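Local coordinates for CCMAN5 (Cellulosimicrobium cellulans, PDB 2XSG), which is a calcium-containing family 92 alpha-mannosidase that probably removes mannose from yeast-made glycans, enabling mannose-6-phosphate modification of recombinant lysosomal enzymes, at residues T89-T94 with D162-N167; S173-E178 with V214-D219; T299-T304 with P692-T697; K359-A364 with L677-A682; I590-P595 with A663-T668. All blocks are in the same frame, centred on the assembly; numbering follows the deposited sequence.

Contact 1: residues T89-T94 with D162-N167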
# COMPACT_ATOMS: atom_id res chain seq x y z
N THR A 89 8.78 37.92 -11.59
CA THR A 89 7.96 38.94 -12.25
C THR A 89 6.92 38.26 -13.15
O THR A 89 6.11 38.93 -13.79
CB THR A 89 8.81 39.93 -13.13
OG1 THR A 89 9.45 39.22 -14.19
CG2 THR A 89 9.86 40.65 -12.31
N ALA A 90 6.97 36.92 -13.21
CA ALA A 90 5.99 36.10 -13.94
C ALA A 90 5.91 34.74 -13.25
O ALA A 90 6.64 34.49 -12.28
CB ALA A 90 6.39 35.94 -15.42
N ARG A 91 5.02 33.88 -13.74
CA ARG A 91 4.88 32.53 -13.18
C ARG A 91 6.26 31.84 -13.24
O ARG A 91 6.94 31.91 -14.26
CB ARG A 91 3.83 31.74 -13.95
CG ARG A 91 3.56 30.34 -13.37
CD ARG A 91 4.25 29.16 -14.11
NE ARG A 91 3.56 27.92 -13.70
CZ ARG A 91 3.89 27.19 -12.64
NH1 ARG A 91 4.96 27.50 -11.91
NH2 ARG A 91 3.16 26.13 -12.32
N PRO A 92 6.69 31.21 -12.12
CA PRO A 92 8.04 30.65 -12.07
C PRO A 92 8.27 29.54 -13.07
O PRO A 92 7.37 28.72 -13.30
CB PRO A 92 8.12 30.10 -10.65
CG PRO A 92 7.20 30.99 -9.86
CD PRO A 92 6.05 31.23 -10.79
N GLY A 93 9.44 29.53 -13.68
CA GLY A 93 9.93 28.33 -14.39
C GLY A 93 10.33 27.31 -13.33
O GLY A 93 11.01 27.66 -12.36
N THR A 94 9.89 26.07 -13.50
CA THR A 94 10.12 25.02 -12.50
C THR A 94 11.59 24.71 -12.28
O THR A 94 11.98 24.28 -11.21
CB THR A 94 9.39 23.70 -12.86
OG1 THR A 94 10.13 23.00 -13.88
CG2 THR A 94 7.97 23.96 -13.34
N ASP A 162 3.02 26.49 -5.48
CA ASP A 162 2.71 26.11 -6.85
C ASP A 162 1.54 25.11 -6.88
O ASP A 162 1.65 23.96 -6.39
CB ASP A 162 3.95 25.51 -7.50
CG ASP A 162 3.84 25.39 -9.00
OD1 ASP A 162 2.75 25.12 -9.54
OD2 ASP A 162 4.87 25.59 -9.68
N LEU A 163 0.43 25.55 -7.45
CA LEU A 163 -0.80 24.74 -7.43
C LEU A 163 -1.03 23.95 -8.71
O LEU A 163 -2.07 23.31 -8.87
CB LEU A 163 -2.02 25.61 -7.11
CG LEU A 163 -2.20 26.10 -5.67
CD1 LEU A 163 -1.96 24.98 -4.64
CD2 LEU A 163 -1.27 27.22 -5.38
N GLU A 164 -0.05 23.98 -9.61
CA GLU A 164 -0.16 23.18 -10.83
C GLU A 164 0.43 21.78 -10.62
O GLU A 164 -0.09 20.82 -11.15
CB GLU A 164 0.52 23.89 -12.00
CG GLU A 164 0.20 23.28 -13.37
CD GLU A 164 1.06 22.06 -13.70
OE1 GLU A 164 2.12 21.87 -13.06
OE2 GLU A 164 0.67 21.27 -14.59
N THR A 165 1.52 21.69 -9.84
CA THR A 165 2.29 20.45 -9.62
C THR A 165 1.38 19.27 -9.26
O THR A 165 0.56 19.35 -8.34
CB THR A 165 3.35 20.64 -8.50
OG1 THR A 165 4.09 21.83 -8.74
CG2 THR A 165 4.31 19.45 -8.43
N ASN A 166 1.51 18.20 -10.05
CA ASN A 166 0.85 16.93 -9.75
C ASN A 166 1.67 15.79 -10.33
O ASN A 166 2.28 15.96 -11.39
CB ASN A 166 -0.57 16.90 -10.33
CG ASN A 166 -1.36 15.70 -9.86
OD1 ASN A 166 -1.25 14.62 -10.44
ND2 ASN A 166 -2.19 15.88 -8.84
N ASN A 167 1.66 14.64 -9.66
CA ASN A 167 2.41 13.46 -10.11
C ASN A 167 1.92 12.86 -11.43
O ASN A 167 2.70 12.20 -12.14
CB ASN A 167 2.49 12.39 -9.01
CG ASN A 167 3.42 12.80 -7.89
OD1 ASN A 167 4.41 13.51 -8.12
ND2 ASN A 167 3.13 12.38 -6.68
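R91 brings the end of its guanidinium up against the carboxylate of D162, in a salt bridge built on an Asx turn that follows strand 158-162 of the N-terminal beta domain. The grip is end-on: R91 NH1 lies 2.9 Å from D162 OD2, and R91 NH2 lies 3.0 Å from D162 OD1. It is not a flat pairing, since the two planes stand 49° apart. NH1 keeps OD2 in the guanidinium plane but reaches it from above the carboxylate plane, whereas NH2 comes to OD1 from the syn side. A further bond from NH2 to OD2 is weak. CG of R91 is anti to its N (chi1 -176°), and a bend at chi2 then lets the chain cross D162 at about a right angle.

Both charges have further partners. D162 OD2 is also bonded to the hydroxyl of Y97, and R91 NH2 forms a second salt bridge with D233, so two acidic groups share one arginine and probably stabilise its charge. The same R91 NH1 that holds OD2 also donates to P92 O at 3.0 Å, which ties the guanidinium back to its own loop. At the edge of the group E164 CB sits 3.5 Å from R91 NH2. The Asx turn closes as E164 N donates to D162 OD1 over 3.0 Å, nearly in line with the acceptor's C-O bond.

Contact 2: residues S173-E178 with V214-D219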
# COMPACT_ATOMS: atom_id res chain seq x y z
N SER A 173 -7.41 24.10 -10.31
CA SER A 173 -6.95 24.59 -9.02
C SER A 173 -7.44 26.01 -8.79
O SER A 173 -7.85 26.70 -9.74
CB SER A 173 -5.41 24.55 -8.94
OG SER A 173 -4.84 25.52 -9.80
N SER A 174 -7.43 26.44 -7.52
CA SER A 174 -7.78 27.83 -7.17
C SER A 174 -7.01 28.27 -5.95
O SER A 174 -6.54 27.45 -5.15
CB SER A 174 -9.27 27.99 -6.90
OG SER A 174 -9.64 27.29 -5.71
N VAL A 175 -6.89 29.59 -5.82
CA VAL A 175 -6.23 30.18 -4.67
C VAL A 175 -6.90 31.52 -4.35
O VAL A 175 -7.17 32.32 -5.25
CB VAL A 175 -4.69 30.27 -4.87
CG1 VAL A 175 -4.34 31.12 -6.13
CG2 VAL A 175 -3.99 30.81 -3.59
N GLN A 176 -7.26 31.71 -3.08
CA GLN A 176 -7.75 32.98 -2.58
C GLN A 176 -6.77 33.42 -1.50
O GLN A 176 -6.43 32.63 -0.61
CB GLN A 176 -9.16 32.78 -2.02
CG GLN A 176 -9.82 34.05 -1.48
CD GLN A 176 -10.33 34.94 -2.59
OE1 GLN A 176 -11.11 34.51 -3.44
NE2 GLN A 176 -9.86 36.18 -2.60
N VAL A 177 -6.34 34.67 -1.57
CA VAL A 177 -5.45 35.28 -0.59
C VAL A 177 -6.18 36.17 0.43
O VAL A 177 -7.04 36.96 0.06
CB VAL A 177 -4.37 36.14 -1.30
CG1 VAL A 177 -3.41 36.73 -0.29
CG2 VAL A 177 -3.61 35.30 -2.29
N GLU A 178 -5.81 36.04 1.71
CA GLU A 178 -6.30 36.91 2.80
C GLU A 178 -5.11 37.42 3.60
O GLU A 178 -4.27 36.63 4.02
CB GLU A 178 -7.18 36.12 3.78
CG GLU A 178 -8.63 35.98 3.39
CD GLU A 178 -9.35 37.31 3.49
OE1 GLU A 178 -9.42 37.87 4.62
OE2 GLU A 178 -9.84 37.80 2.44
N VAL A 214 2.02 39.20 -0.94
CA VAL A 214 1.69 38.08 -1.81
C VAL A 214 1.25 38.51 -3.22
O VAL A 214 0.61 39.55 -3.40
CB VAL A 214 0.65 37.15 -1.11
CG1 VAL A 214 -0.57 37.94 -0.68
CG2 VAL A 214 0.28 35.91 -1.96
N GLN A 215 1.67 37.72 -4.20
CA GLN A 215 1.23 37.86 -5.57
C GLN A 215 0.77 36.50 -6.06
O GLN A 215 1.23 35.46 -5.56
CB GLN A 215 2.37 38.35 -6.44
CG GLN A 215 2.74 39.80 -6.15
CD GLN A 215 3.72 40.35 -7.16
OE1 GLN A 215 4.80 39.80 -7.37
NE2 GLN A 215 3.34 41.46 -7.80
N THR A 216 -0.15 36.49 -7.02
CA THR A 216 -0.68 35.24 -7.53
C THR A 216 -0.46 35.16 -9.02
O THR A 216 -0.15 36.16 -9.65
CB THR A 216 -2.17 35.10 -7.25
OG1 THR A 216 -2.88 36.14 -7.92
CG2 THR A 216 -2.44 35.16 -5.74
N TRP A 217 -0.62 33.96 -9.57
CA TRP A 217 -0.65 33.77 -11.02
C TRP A 217 -1.78 32.83 -11.45
O TRP A 217 -2.20 31.96 -10.70
CB TRP A 217 0.69 33.26 -11.55
CG TRP A 217 0.95 31.80 -11.31
CD1 TRP A 217 0.42 30.76 -12.00
CD2 TRP A 217 1.81 31.23 -10.32
NE1 TRP A 217 0.89 29.57 -11.51
CE2 TRP A 217 1.75 29.82 -10.48
CE3 TRP A 217 2.64 31.76 -9.33
CZ2 TRP A 217 2.49 28.94 -9.68
CZ3 TRP A 217 3.37 30.88 -8.52
CH2 TRP A 217 3.29 29.49 -8.71
N GLY A 218 -2.25 33.02 -12.68
CA GLY A 218 -3.18 32.11 -13.32
C GLY A 218 -2.60 31.62 -14.63
O GLY A 218 -1.36 31.70 -14.86
N ASP A 219 -3.48 31.14 -15.50
CA ASP A 219 -3.06 30.39 -16.70
C ASP A 219 -2.37 31.21 -17.79
O ASP A 219 -1.77 30.64 -18.71
CB ASP A 219 -4.25 29.64 -17.28
CG ASP A 219 -4.70 28.50 -16.38
OD1 ASP A 219 -3.99 27.46 -16.32
OD2 ASP A 219 -5.76 28.65 -15.73
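V177 and V214 face each other from two strands that run nearly antiparallel, at 162°, yet no hydrogen bond joins the strands. The evidence for face-to-face packing of two sheets, as in a beta sandwich, is the 8.8 Å separation of the short strand axes, too wide for neighbours within one sheet. The CA atoms of V177 and V214, the nearest pair, are 7.8 Å apart, and those of V175 and T216 8.0 Å.

V177 and V214 reach toward each other tip to tip, and their CG2 methyls stand 4.0 Å apart. The modelled distance between their CG1 atoms is too short for carbons and is doubtful. V177 CG2, anti to its own carbonyl carbon, also runs past T216 in the opposing direction and meets T216 CG2 at 3.6 Å. V175 makes a looser approach, its CG1 lying 4.5 Å from T216 CG2. With chi1 at 62°, the threonine sends its methyl to the valines, while its hydroxyl is bonded to A226 O and Q229 NE2. The face it offers to this contact is therefore apolar although the residue is polar. An alanine in place of V177 would probably open a gap between the sheets and leave the methyls of V214 and T216 without their main apolar partner across the contact.

On one side of the interface, strand 169-179 pairs with strands 185-195 and 228-231, and V177 also packs on V185 and L187. On the other, strand 212-217 lies between strands 235-240 and 223-224, where V214 and T216 both touch A236.

Contact 3: residues T299-T304 with P692-T697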
# COMPACT_ATOMS: atom_id res chain seq x y z
N THR A 299 20.64 -12.05 18.86
CA THR A 299 21.78 -12.05 17.94
C THR A 299 21.69 -13.19 16.94
O THR A 299 22.02 -13.01 15.78
CB THR A 299 23.11 -12.22 18.73
OG1 THR A 299 23.25 -11.13 19.64
CG2 THR A 299 24.31 -12.27 17.79
N ALA A 300 21.25 -14.36 17.39
CA ALA A 300 21.21 -15.55 16.53
C ALA A 300 20.38 -15.37 15.25
O ALA A 300 20.79 -15.80 14.16
CB ALA A 300 20.72 -16.78 17.34
N THR A 301 19.22 -14.72 15.38
CA THR A 301 18.31 -14.52 14.26
C THR A 301 18.53 -13.16 13.55
O THR A 301 18.19 -13.00 12.39
CB THR A 301 16.84 -14.67 14.73
OG1 THR A 301 16.00 -14.86 13.59
CG2 THR A 301 16.37 -13.44 15.52
N ASP A 302 19.12 -12.20 14.27
CA ASP A 302 19.32 -10.85 13.76
C ASP A 302 20.66 -10.31 14.26
O ASP A 302 20.69 -9.44 15.12
CB ASP A 302 18.18 -9.95 14.25
CG ASP A 302 18.18 -8.57 13.63
OD1 ASP A 302 18.88 -8.32 12.62
OD2 ASP A 302 17.44 -7.72 14.16
N PRO A 303 21.78 -10.85 13.73
CA PRO A 303 23.10 -10.47 14.27
C PRO A 303 23.43 -8.96 14.13
O PRO A 303 24.13 -8.41 14.99
CB PRO A 303 24.08 -11.32 13.48
CG PRO A 303 23.35 -11.83 12.30
CD PRO A 303 21.89 -11.81 12.61
N THR A 304 22.90 -8.31 13.11
CA THR A 304 23.24 -6.90 12.82
C THR A 304 22.19 -5.90 13.33
O THR A 304 22.43 -4.68 13.34
CB THR A 304 23.43 -6.67 11.31
OG1 THR A 304 22.18 -6.79 10.65
CG2 THR A 304 24.39 -7.69 10.70
N PRO A 692 8.16 -17.90 11.79
CA PRO A 692 8.33 -16.68 12.59
C PRO A 692 9.80 -16.30 12.73
O PRO A 692 10.63 -17.17 13.04
CB PRO A 692 7.74 -17.04 13.97
CG PRO A 692 7.04 -18.33 13.82
CD PRO A 692 7.33 -18.93 12.46
N PHE A 693 10.12 -15.02 12.51
CA PHE A 693 11.51 -14.55 12.48
C PHE A 693 12.15 -14.38 13.84
O PHE A 693 13.35 -14.53 13.97
CB PHE A 693 11.66 -13.18 11.80
CG PHE A 693 11.15 -13.09 10.38
CD1 PHE A 693 10.67 -14.21 9.70
CD2 PHE A 693 11.22 -11.87 9.72
CE1 PHE A 693 10.22 -14.09 8.41
CE2 PHE A 693 10.77 -11.74 8.42
CZ PHE A 693 10.27 -12.86 7.76
N PHE A 694 11.35 -14.02 14.84
CA PHE A 694 11.89 -13.51 16.10
C PHE A 694 11.63 -14.43 17.29
O PHE A 694 10.66 -15.19 17.31
CB PHE A 694 11.35 -12.11 16.38
CG PHE A 694 11.59 -11.13 15.24
CD1 PHE A 694 12.87 -10.79 14.86
CD2 PHE A 694 10.53 -10.56 14.56
CE1 PHE A 694 13.09 -9.89 13.81
CE2 PHE A 694 10.74 -9.67 13.51
CZ PHE A 694 12.02 -9.33 13.14
N ASP A 695 12.51 -14.33 18.29
CA ASP A 695 12.41 -15.14 19.50
C ASP A 695 11.05 -14.97 20.18
O ASP A 695 10.46 -15.94 20.62
CB ASP A 695 13.54 -14.80 20.49
CG ASP A 695 14.90 -15.04 19.89
OD1 ASP A 695 15.18 -14.44 18.84
OD2 ASP A 695 15.67 -15.84 20.47
N SER A 696 10.58 -13.72 20.25
CA SER A 696 9.25 -13.42 20.76
C SER A 696 8.67 -12.24 19.96
O SER A 696 9.38 -11.27 19.68
CB SER A 696 9.31 -13.07 22.25
OG SER A 696 8.02 -12.74 22.76
N THR A 697 7.40 -12.36 19.58
CA THR A 697 6.65 -11.26 18.97
C THR A 697 5.28 -11.13 19.67
O THR A 697 4.53 -12.10 19.72
CB THR A 697 6.52 -11.47 17.45
OG1 THR A 697 7.82 -11.34 16.84
CG2 THR A 697 5.55 -10.47 16.83
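F693 offers its carbonyl oxygen to the hydroxyl of T301, which donates a short bond of 2.7 Å from T301 OG1 to F693 O. At the carbonyl the C=O...OG1 angle is 166°, so the hydroxyl lies almost straight beyond the oxygen. The torsion explains the reach: OG1 of T301 stands opposite the backbone N (chi1 -163°), which points it at the second segment and leaves CG2 beside it, 3.6 Å from the same carbonyl oxygen. R612 NH1 is also bonded to this hydroxyl, so T301 OG1 is held by two partners in a buried place.

At F694 the contact becomes apolar. F694 CD1 lies 4.4 Å from T301 CG2, the methyl meeting the ring obliquely. One face of that ring is occupied by the preceding residue, with F693 CB 3.8 Å above the plane and over its centre.

D695 comes next and slides past T301 in the opposite direction. Its OD1 lies 3.7 Å from T301 CG2, a van der Waals approach, and is itself bonded to S298 OG. A valine in place of T301 would probably leave F693 O without its hydroxyl donor and R612 without this acceptor.

From S696 the chain enters strand 696-700, its backbone bonded to D296, and T697 then packs its side chain on V293 and I295. D695 and S696 both face D296, the signature of a classic beta bulge, here at the start of the pairing between strands 293-296 and 696-700.

Contact 4: residues K359-A364 with L677-A682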
# COMPACT_ATOMS: atom_id res chain seq x y z
N LYS A 359 -3.67 -7.40 2.17
CA LYS A 359 -3.07 -6.63 3.26
C LYS A 359 -4.06 -6.41 4.41
O LYS A 359 -3.66 -6.40 5.59
CB LYS A 359 -2.48 -5.29 2.75
CG LYS A 359 -3.46 -4.14 2.67
CD LYS A 359 -2.81 -2.85 2.19
CE LYS A 359 -3.77 -1.69 2.37
NZ LYS A 359 -3.47 -0.53 1.45
N PHE A 360 -5.34 -6.25 4.07
CA PHE A 360 -6.36 -5.98 5.06
C PHE A 360 -6.49 -7.14 6.03
O PHE A 360 -6.68 -6.92 7.23
CB PHE A 360 -7.71 -5.67 4.39
CG PHE A 360 -7.70 -4.41 3.56
CD1 PHE A 360 -7.83 -3.17 4.15
CD2 PHE A 360 -7.53 -4.48 2.18
CE1 PHE A 360 -7.79 -2.00 3.39
CE2 PHE A 360 -7.51 -3.31 1.40
CZ PHE A 360 -7.64 -2.07 2.02
N SER A 361 -6.36 -8.37 5.53
CA SER A 361 -6.47 -9.55 6.39
C SER A 361 -5.42 -9.52 7.51
O SER A 361 -5.68 -10.02 8.62
CB SER A 361 -6.33 -10.84 5.60
OG SER A 361 -7.22 -10.94 4.50
N VAL A 362 -4.25 -8.95 7.21
CA VAL A 362 -3.15 -8.80 8.18
C VAL A 362 -3.40 -7.63 9.14
O VAL A 362 -3.23 -7.77 10.35
CB VAL A 362 -1.78 -8.60 7.48
CG1 VAL A 362 -0.62 -8.54 8.50
CG2 VAL A 362 -1.51 -9.70 6.43
N ILE A 363 -3.79 -6.47 8.60
CA ILE A 363 -4.24 -5.35 9.42
C ILE A 363 -5.25 -5.83 10.48
O ILE A 363 -5.14 -5.45 11.65
CB ILE A 363 -4.86 -4.20 8.58
CG1 ILE A 363 -3.79 -3.51 7.73
CG2 ILE A 363 -5.52 -3.16 9.49
CD1 ILE A 363 -4.38 -2.55 6.69
N ALA A 364 -6.18 -6.69 10.08
CA ALA A 364 -7.15 -7.27 11.04
C ALA A 364 -6.51 -7.83 12.32
O ALA A 364 -7.06 -7.64 13.40
CB ALA A 364 -8.01 -8.34 10.37
N LEU A 677 2.24 -15.58 10.30
CA LEU A 677 0.85 -15.88 9.97
C LEU A 677 0.43 -15.16 8.71
O LEU A 677 0.39 -13.92 8.67
CB LEU A 677 -0.09 -15.49 11.12
CG LEU A 677 0.12 -16.22 12.45
CD1 LEU A 677 -0.73 -15.50 13.47
CD2 LEU A 677 -0.22 -17.71 12.36
N PHE A 678 0.10 -15.94 7.68
CA PHE A 678 -0.19 -15.38 6.36
C PHE A 678 -1.61 -15.70 5.89
O PHE A 678 -2.09 -16.82 6.08
CB PHE A 678 0.81 -15.94 5.35
CG PHE A 678 0.68 -15.34 3.99
CD1 PHE A 678 1.38 -14.18 3.66
CD2 PHE A 678 -0.14 -15.92 3.04
CE1 PHE A 678 1.26 -13.61 2.41
CE2 PHE A 678 -0.27 -15.34 1.78
CZ PHE A 678 0.44 -14.19 1.46
N PRO A 679 -2.28 -14.71 5.25
CA PRO A 679 -3.63 -15.01 4.79
C PRO A 679 -3.65 -15.58 3.36
O PRO A 679 -3.81 -14.83 2.39
CB PRO A 679 -4.31 -13.63 4.84
CG PRO A 679 -3.19 -12.68 4.48
CD PRO A 679 -1.92 -13.30 5.03
N VAL A 680 -3.51 -16.88 3.23
CA VAL A 680 -3.71 -17.50 1.91
C VAL A 680 -5.13 -17.18 1.41
O VAL A 680 -5.31 -16.62 0.33
CB VAL A 680 -3.40 -19.03 1.91
CG1 VAL A 680 -3.88 -19.70 0.62
CG2 VAL A 680 -1.90 -19.25 2.11
N THR A 681 -6.13 -17.46 2.22
CA THR A 681 -7.50 -17.16 1.87
C THR A 681 -7.95 -15.87 2.54
O THR A 681 -8.39 -15.88 3.69
CB THR A 681 -8.44 -18.32 2.24
OG1 THR A 681 -7.88 -19.54 1.75
CG2 THR A 681 -9.81 -18.13 1.63
N ALA A 682 -7.78 -14.74 1.83
CA ALA A 682 -8.46 -13.51 2.19
C ALA A 682 -9.94 -13.80 1.99
O ALA A 682 -10.31 -14.56 1.08
CB ALA A 682 -8.01 -12.38 1.28
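P679 lays the CB-CG edge of its ring against S361, while V362 crosses the same ring at about a right angle. The proline is the centre of an inverse gamma turn just after strand 677-678, and the two side chains it meets come from helix 353-366 of the catalytic domain, whose clan is that of alpha/alpha toroids. S361 CB is the closer neighbour, 3.5 Å from P679 CB and 3.8 Å from P679 CG. V362 takes the other end of the ring: its CG2 is 3.9 Å from P679 CD. S361 meets CB and CG, V362 meets CG and CD, so the two share the middle carbon.

The serine is split in its duties. With OG anti to its carbonyl carbon (chi1 -53°), the hydroxyl passes A682, where S361 OG lies 3.6 Å from A682 CB, a van der Waals contact. Its polar partner is D415, which satisfies the buried oxygen. The R358 side chain, from the same helix, bonds to the backbone oxygens of P679 (through NE) and V680 (through NH2). P679 CD also lies over one face of the F678 ring, 3.5 Å above its plane and offset toward the rim.

Contact 5: residues I590-P595 with A663-T668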
# COMPACT_ATOMS: atom_id res chain seq x y z
N ILE A 590 0.45 -11.23 -7.53
CA ILE A 590 -0.37 -12.26 -8.14
C ILE A 590 -0.27 -13.58 -7.38
O ILE A 590 -1.28 -14.17 -6.99
CB ILE A 590 -0.00 -12.48 -9.64
CG1 ILE A 590 -0.30 -11.23 -10.49
CG2 ILE A 590 -0.70 -13.74 -10.19
CD1 ILE A 590 -1.62 -10.53 -10.20
N ASP A 591 0.96 -14.06 -7.16
CA ASP A 591 1.12 -15.31 -6.41
C ASP A 591 1.82 -15.12 -5.07
O ASP A 591 2.66 -15.93 -4.67
CB ASP A 591 1.72 -16.43 -7.29
CG ASP A 591 3.16 -16.15 -7.73
OD1 ASP A 591 3.52 -15.00 -8.04
OD2 ASP A 591 3.93 -17.13 -7.79
N LEU A 592 1.43 -14.05 -4.35
CA LEU A 592 1.97 -13.74 -3.02
C LEU A 592 1.85 -14.90 -2.05
O LEU A 592 2.72 -15.09 -1.18
CB LEU A 592 1.24 -12.56 -2.38
CG LEU A 592 1.67 -11.10 -2.49
CD1 LEU A 592 0.62 -10.20 -1.80
CD2 LEU A 592 3.07 -10.87 -1.91
N GLN A 593 0.74 -15.63 -2.16
CA GLN A 593 0.44 -16.72 -1.25
C GLN A 593 1.21 -17.99 -1.58
O GLN A 593 1.24 -18.90 -0.77
CB GLN A 593 -1.07 -17.01 -1.24
CG GLN A 593 -1.59 -17.86 -2.38
CD GLN A 593 -1.72 -17.15 -3.71
OE1 GLN A 593 -1.08 -16.12 -3.96
NE2 GLN A 593 -2.55 -17.71 -4.59
N ALA A 594 1.83 -18.05 -2.76
CA ALA A 594 2.40 -19.32 -3.25
C ALA A 594 3.41 -19.99 -2.31
O ALA A 594 3.41 -21.21 -2.21
CB ALA A 594 2.98 -19.18 -4.64
N PRO A 595 4.28 -19.21 -1.63
CA PRO A 595 5.21 -19.86 -0.70
C PRO A 595 4.56 -20.61 0.44
O PRO A 595 5.16 -21.53 0.98
CB PRO A 595 6.05 -18.70 -0.16
CG PRO A 595 5.94 -17.64 -1.22
CD PRO A 595 4.62 -17.79 -1.85
N ALA A 663 0.56 0.61 -2.08
CA ALA A 663 -0.20 1.00 -0.89
C ALA A 663 0.17 0.16 0.34
O ALA A 663 -0.69 -0.21 1.15
CB ALA A 663 -1.72 0.89 -1.17
N GLY A 664 1.46 -0.14 0.47
CA GLY A 664 1.99 -0.85 1.62
C GLY A 664 1.78 -2.35 1.61
O GLY A 664 1.98 -3.00 2.64
N THR A 665 1.38 -2.92 0.47
CA THR A 665 1.16 -4.38 0.40
C THR A 665 2.43 -5.20 0.65
O THR A 665 2.45 -6.11 1.49
CB THR A 665 0.53 -4.83 -0.93
OG1 THR A 665 -0.67 -4.09 -1.15
CG2 THR A 665 0.20 -6.36 -0.88
N MET A 666 3.49 -4.90 -0.10
CA MET A 666 4.73 -5.65 0.06
C MET A 666 5.24 -5.54 1.52
O MET A 666 5.63 -6.55 2.12
CB MET A 666 5.77 -5.27 -0.99
CG MET A 666 5.38 -5.68 -2.43
SD MET A 666 4.76 -7.39 -2.52
CE MET A 666 4.81 -7.67 -4.30
N SER A 667 5.18 -4.33 2.09
CA SER A 667 5.52 -4.10 3.51
C SER A 667 4.68 -4.94 4.47
O SER A 667 5.21 -5.53 5.42
CB SER A 667 5.39 -2.63 3.90
OG SER A 667 6.27 -1.82 3.15
N THR A 668 3.36 -4.95 4.23
CA THR A 668 2.41 -5.71 5.03
C THR A 668 2.67 -7.22 4.96
O THR A 668 2.60 -7.91 5.97
CB THR A 668 0.96 -5.40 4.63
OG1 THR A 668 0.75 -3.99 4.68
CG2 THR A 668 -0.01 -6.05 5.58
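L592 reaches from a type I turn, D591 to A594, toward helix 665-675, and its side chain forks between T665 and M666. CB points toward the helix; the next torsion, chi1 -93°, lies well off a staggered value and sets where CG goes. CG carries the chain onward and is still 4.8 Å from M666 SD, so the real touching is left to the two methyls. CD1 lies 4.0 Å from T665 CG2, and CD2 lies 3.9 Å from M666 SD. Both helix side chains cross the leucine obliquely. M666 gets its sulfur there by a bend at chi2 (-46°), which folds the chain back toward the loop.

The helix start is firmly built. G664 stands at the N-cap position, and its carbonyl oxygen accepts twice from T668, from N at 2.9 Å and from OG1 at 2.6 Å, the two donors coming from opposite faces of the carbonyl plane. T665 turns its hydroxyl to D662 O, which leaves the methyl for L592.

D662 binds calcium together with N588 and E589, and the M666 side chain is about 5 Å from the ion. Chemically the contact is wholly apolar, two methyls against a methyl and a thioether; it offers no polar group to the ion and joins the two segments that directly follow the calcium ligands in sequence.

How the contacts relate
From the N terminus, contact 1 closes first, joining the loop after strand 80-84 to the end of strand 158-162. Contact 2 follows in series and sets one sheet of the N-terminal domain on another. These two touch: W217 packs on R91 and P92. The remaining three lie in the catalytic part and are nested. Contact 3 spans 299-697, enclosing contact 4 (359-682), which in turn encloses contact 5 (590-668). Contacts 4 and 5, centres about 10 Å apart, meet directly: K359 NZ probably bonds to A663 O at 2.8 Å, and F678 packs on Q593. Contact 3 stands about 22 Å from each, between centres, while contacts 1 and 3 lie on opposite sides of the chain's centre.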